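Long-range contact in YlmD (Geobacillus stearothermophilus, PDB 6T1B), which catalyses the phosphorolysis of adenosine, inosine and S-methyl-5'-thioadenosine and also deaminates adenosine, using a catalytic zinc ion: residues G181-V192 with P212-K220. Residues are numbered along the deposited sequence; the frame is centred on the assembly and turned at random.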
loop_
_atom_site.group_PDB
_atom_site.type_symbol
_atom_site.label_atom_id
_atom_site.label_comp_id
_atom_site.label_asym_id
_atom_site.label_seq_id
_atom_site.Cartn_x
_atom_site.Cartn_y
_atom_site.Cartn_z
ATOM N N GLY A 181 3.773 5.015 -12.196
ATOM C CA GLY A 181 3.196 6.235 -12.705
ATOM C C GLY A 181 2.698 6.084 -14.125
ATOM O O GLY A 181 2.978 5.104 -14.812
ATOM N N PRO A 182 1.946 7.088 -14.590
ATOM C CA PRO A 182 1.461 7.065 -15.973
ATOM C C PRO A 182 2.588 7.174 -16.963
ATOM O O PRO A 182 2.406 6.829 -18.138
ATOM C CB PRO A 182 0.526 8.275 -16.044
ATOM C CG PRO A 182 0.996 9.188 -14.945
ATOM C CD PRO A 182 1.525 8.291 -13.857
ATOM N N CYS A 183 3.748 7.673 -16.516
ATOM C CA CYS A 183 4.972 7.606 -17.303
ATOM C C CYS A 183 5.255 6.204 -17.827
ATOM O O CYS A 183 5.838 6.057 -18.907
ATOM C CB CYS A 183 6.148 8.063 -16.426
ATOM S SG CYS A 183 6.048 7.588 -14.651
ATOM N N CYS A 184 4.858 5.169 -17.070
ATOM C CA CYS A 184 5.241 3.796 -17.353
ATOM C C CYS A 184 4.086 2.803 -17.428
ATOM O O CYS A 184 4.327 1.644 -17.770
ATOM C CB CYS A 184 6.197 3.281 -16.253
ATOM S SG CYS A 184 7.733 4.228 -16.030
ATOM N N TYR A 185 2.860 3.192 -17.092
ATOM C CA TYR A 185 1.745 2.254 -16.998
ATOM C C TYR A 185 0.739 2.573 -18.095
ATOM O O TYR A 185 0.001 3.563 -17.999
ATOM C CB TYR A 185 1.081 2.356 -15.627
ATOM C CG TYR A 185 0.095 1.253 -15.294
ATOM C CD1 TYR A 185 0.177 -0.007 -15.873
ATOM C CD2 TYR A 185 -0.920 1.482 -14.373
ATOM C CE1 TYR A 185 -0.736 -1.008 -15.540
ATOM C CE2 TYR A 185 -1.822 0.497 -14.033
ATOM C CZ TYR A 185 -1.729 -0.742 -14.620
ATOM O OH TYR A 185 -2.639 -1.724 -14.290
ATOM N N THR A 186 0.706 1.742 -19.126
ATOM C CA THR A 186 -0.215 1.889 -20.245
ATOM C C THR A 186 -1.201 0.732 -20.219
ATOM O O THR A 186 -0.796 -0.429 -20.111
ATOM C CB THR A 186 0.543 1.904 -21.574
ATOM O OG1 THR A 186 1.419 3.044 -21.607
ATOM C CG2 THR A 186 -0.429 1.983 -22.754
ATOM N N VAL A 187 -2.489 1.053 -20.321
ATOM C CA VAL A 187 -3.571 0.079 -20.233
ATOM C C VAL A 187 -4.508 0.272 -21.423
ATOM O O VAL A 187 -4.371 1.212 -22.215
ATOM C CB VAL A 187 -4.342 0.172 -18.908
ATOM C CG1 VAL A 187 -3.377 0.036 -17.741
ATOM C CG2 VAL A 187 -5.131 1.487 -18.832
ATOM N N ASP A 188 -5.485 -0.629 -21.533
ATOM C CA ASP A 188 -6.421 -0.658 -22.651
ATOM C C ASP A 188 -7.811 -0.189 -22.227
ATOM O O ASP A 188 -8.053 0.165 -21.070
ATOM C CB ASP A 188 -6.462 -2.057 -23.293
ATOM C CG ASP A 188 -6.836 -3.148 -22.304
ATOM O OD1 ASP A 188 -7.418 -2.838 -21.243
ATOM O OD2 ASP A 188 -6.533 -4.328 -22.587
ATOM N N ASP A 189 -8.734 -0.170 -23.194
ATOM C CA ASP A 189 -10.088 0.308 -22.915
ATOM C C ASP A 189 -10.752 -0.490 -21.801
ATOM O O ASP A 189 -11.554 0.057 -21.039
ATOM C CB ASP A 189 -10.947 0.219 -24.170
ATOM C CG ASP A 189 -10.594 1.271 -25.177
ATOM O OD1 ASP A 189 -10.716 2.467 -24.832
ATOM O OD2 ASP A 189 -10.170 0.909 -26.293
ATOM N N ARG A 190 -10.456 -1.784 -21.712
ATOM C CA ARG A 190 -11.053 -2.608 -20.668
ATOM C C ARG A 190 -10.762 -2.025 -19.293
ATOM O O ARG A 190 -11.663 -1.892 -18.452
ATOM C CB ARG A 190 -10.505 -4.031 -20.781
ATOM C CG ARG A 190 -11.105 -5.028 -19.815
ATOM C CD ARG A 190 -10.317 -5.096 -18.520
ATOM N NE ARG A 190 -9.004 -5.727 -18.659
ATOM C CZ ARG A 190 -8.761 -7.013 -18.413
ATOM N NH1 ARG A 190 -7.534 -7.499 -18.542
ATOM N NH2 ARG A 190 -9.746 -7.813 -18.031
ATOM N N VAL A 191 -9.502 -1.671 -19.041
ATOM C CA VAL A 191 -9.139 -1.154 -17.728
ATOM C C VAL A 191 -9.813 0.189 -17.478
ATOM O O VAL A 191 -10.469 0.387 -16.448
ATOM C CB VAL A 191 -7.612 -1.072 -17.576
ATOM C CG1 VAL A 191 -7.252 -0.348 -16.282
ATOM C CG2 VAL A 191 -7.027 -2.456 -17.576
ATOM N N VAL A 192 -9.666 1.136 -18.403
ATOM C CA VAL A 192 -10.230 2.453 -18.130
ATOM C C VAL A 192 -11.750 2.369 -18.021
ATOM O O VAL A 192 -12.361 3.046 -17.183
ATOM C CB VAL A 192 -9.743 3.511 -19.139
ATOM C CG1 VAL A 192 -8.217 3.671 -19.029
ATOM C CG2 VAL A 192 -10.157 3.169 -20.541
ATOM N N PRO A 212 -4.274 5.265 -30.130
ATOM C CA PRO A 212 -5.639 4.725 -30.142
ATOM C C PRO A 212 -5.777 3.479 -29.282
ATOM O O PRO A 212 -5.067 2.490 -29.477
ATOM C CB PRO A 212 -5.893 4.440 -31.627
ATOM C CG PRO A 212 -5.009 5.427 -32.340
ATOM C CD PRO A 212 -3.749 5.476 -31.492
ATOM N N GLY A 213 -6.676 3.541 -28.300
ATOM C CA GLY A 213 -6.956 2.406 -27.445
ATOM C C GLY A 213 -5.941 2.141 -26.361
ATOM O O GLY A 213 -6.054 1.130 -25.664
ATOM N N GLN A 214 -4.954 3.019 -26.194
ATOM C CA GLN A 214 -3.917 2.872 -25.185
ATOM C C GLN A 214 -3.903 4.111 -24.300
ATOM O O GLN A 214 -3.877 5.239 -24.825
ATOM C CB GLN A 214 -2.549 2.713 -25.848
ATOM C CG GLN A 214 -2.415 1.425 -26.634
ATOM C CD GLN A 214 -2.356 0.218 -25.722
ATOM O OE1 GLN A 214 -3.345 -0.499 -25.545
ATOM N NE2 GLN A 214 -1.196 -0.007 -25.124
ATOM N N TYR A 215 -3.911 3.894 -22.985
ATOM C CA TYR A 215 -4.049 4.973 -22.018
ATOM C C TYR A 215 -2.936 4.922 -20.993
ATOM O O TYR A 215 -2.702 3.879 -20.371
ATOM C CB TYR A 215 -5.394 4.873 -21.302
ATOM C CG TYR A 215 -6.548 4.856 -22.254
ATOM C CD1 TYR A 215 -7.013 3.659 -22.781
ATOM C CD2 TYR A 215 -7.165 6.031 -22.657
ATOM C CE1 TYR A 215 -8.063 3.629 -23.666
ATOM C CE2 TYR A 215 -8.219 6.011 -23.542
ATOM C CZ TYR A 215 -8.661 4.807 -24.045
ATOM O OH TYR A 215 -9.709 4.785 -24.936
ATOM N N ALA A 216 -2.248 6.053 -20.835
ATOM C CA ALA A 216 -1.351 6.235 -19.707
ATOM C C ALA A 216 -2.181 6.491 -18.459
ATOM O O ALA A 216 -2.890 7.511 -18.389
ATOM C CB ALA A 216 -0.432 7.419 -19.980
ATOM N N LEU A 217 -2.113 5.589 -17.494
ATOM C CA LEU A 217 -3.027 5.590 -16.361
ATOM C C LEU A 217 -2.302 5.999 -15.093
ATOM O O LEU A 217 -1.213 5.487 -14.809
ATOM C CB LEU A 217 -3.632 4.201 -16.189
ATOM C CG LEU A 217 -4.470 3.938 -14.946
ATOM C CD1 LEU A 217 -5.647 4.876 -14.898
ATOM C CD2 LEU A 217 -4.932 2.516 -14.942
ATOM N N ASP A 218 -2.919 6.899 -14.329
ATOM C CA ASP A 218 -2.383 7.398 -13.056
ATOM C C ASP A 218 -3.260 6.825 -11.935
ATOM O O ASP A 218 -4.269 7.434 -11.549
ATOM C CB ASP A 218 -2.384 8.915 -13.040
ATOM C CG ASP A 218 -1.687 9.486 -11.814
ATOM O OD1 ASP A 218 -1.392 10.707 -11.839
ATOM O OD2 ASP A 218 -1.435 8.727 -10.858
ATOM N N LEU A 219 -2.904 5.637 -11.439
ATOM C CA LEU A 219 -3.689 5.017 -10.378
ATOM C C LEU A 219 -3.625 5.819 -9.084
ATOM O O LEU A 219 -4.555 5.755 -8.279
ATOM C CB LEU A 219 -3.239 3.582 -10.117
ATOM C CG LEU A 219 -3.742 2.517 -11.080
ATOM C CD1 LEU A 219 -3.139 1.181 -10.669
ATOM C CD2 LEU A 219 -5.250 2.446 -11.131
ATOM N N LYS A 220 -2.538 6.550 -8.844
ATOM C CA LYS A 220 -2.482 7.371 -7.642
ATOM C C LYS A 220 -3.604 8.398 -7.688
ATOM O O LYS A 220 -4.359 8.563 -6.722
ATOM C CB LYS A 220 -1.139 8.087 -7.535
ATOM C CG LYS A 220 0.056 7.203 -7.281
ATOM C CD LYS A 220 1.300 8.076 -7.195
ATOM C CE LYS A 220 2.539 7.243 -7.145
ATOM N NZ LYS A 220 3.688 8.117 -7.470
HETATM O O HOH W 1 -7.963 -0.756 -26.084
#
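Strand 186-187 runs antiparallel to strand 214-217: Val187 and Tyr215 form a hydrogen-bonded pair, each N lying 2.8 Å from the other's O, and Leu217 N adds a nearly straight bond to Tyr185 O (3.0 Å). From within the pair, the Tyr215 side chain reaches across to the first turn of helix 189-195. Its CG lies anti to the carbonyl carbon (chi1 -56°), which carries the ring under Val192, whose CG2 makes a CH-pi contact over one face, 4.0 Å from the centroid. At the far end Tyr215 OH gives a short bond to Asp189 OD1 (2.5 Å), arriving on the syn side of the carboxylate, whose plane is turned 70° from the ring. A water accepts a hydrogen bond from Asp189 N and donates to both Asp189 OD2 and Gly213 O, tying the helix start to the loop just before strand 214-217. A phenylalanine in place of the tyrosine would probably leave Asp189 OD1 without its hydroxyl partner and the first turn of the helix with one bond fewer to the strand. Farther along, Leu217 CD2 sits among apolar neighbours, 3.8 Å from Tyr185 CE2 and close to Val187 CG2 and Val191 CG1, while Leu219 CD1 meets the same ring carbon, Tyr185 CE2, at 3.7 Å. Pro182 lies alongside Asp218, its CG 3.9 Å from Asp218 CB. Strand 207-211 pairs with the other side of strand 214-217, and Trp207 meets the Tyr215 ring at a steep angle. The result is a small three-stranded antiparallel sheet with strand 186-187 at its edge, shortly after Cys183 and Cys184, which with Cys243 and Cys246 bind the second, probably structural, zinc.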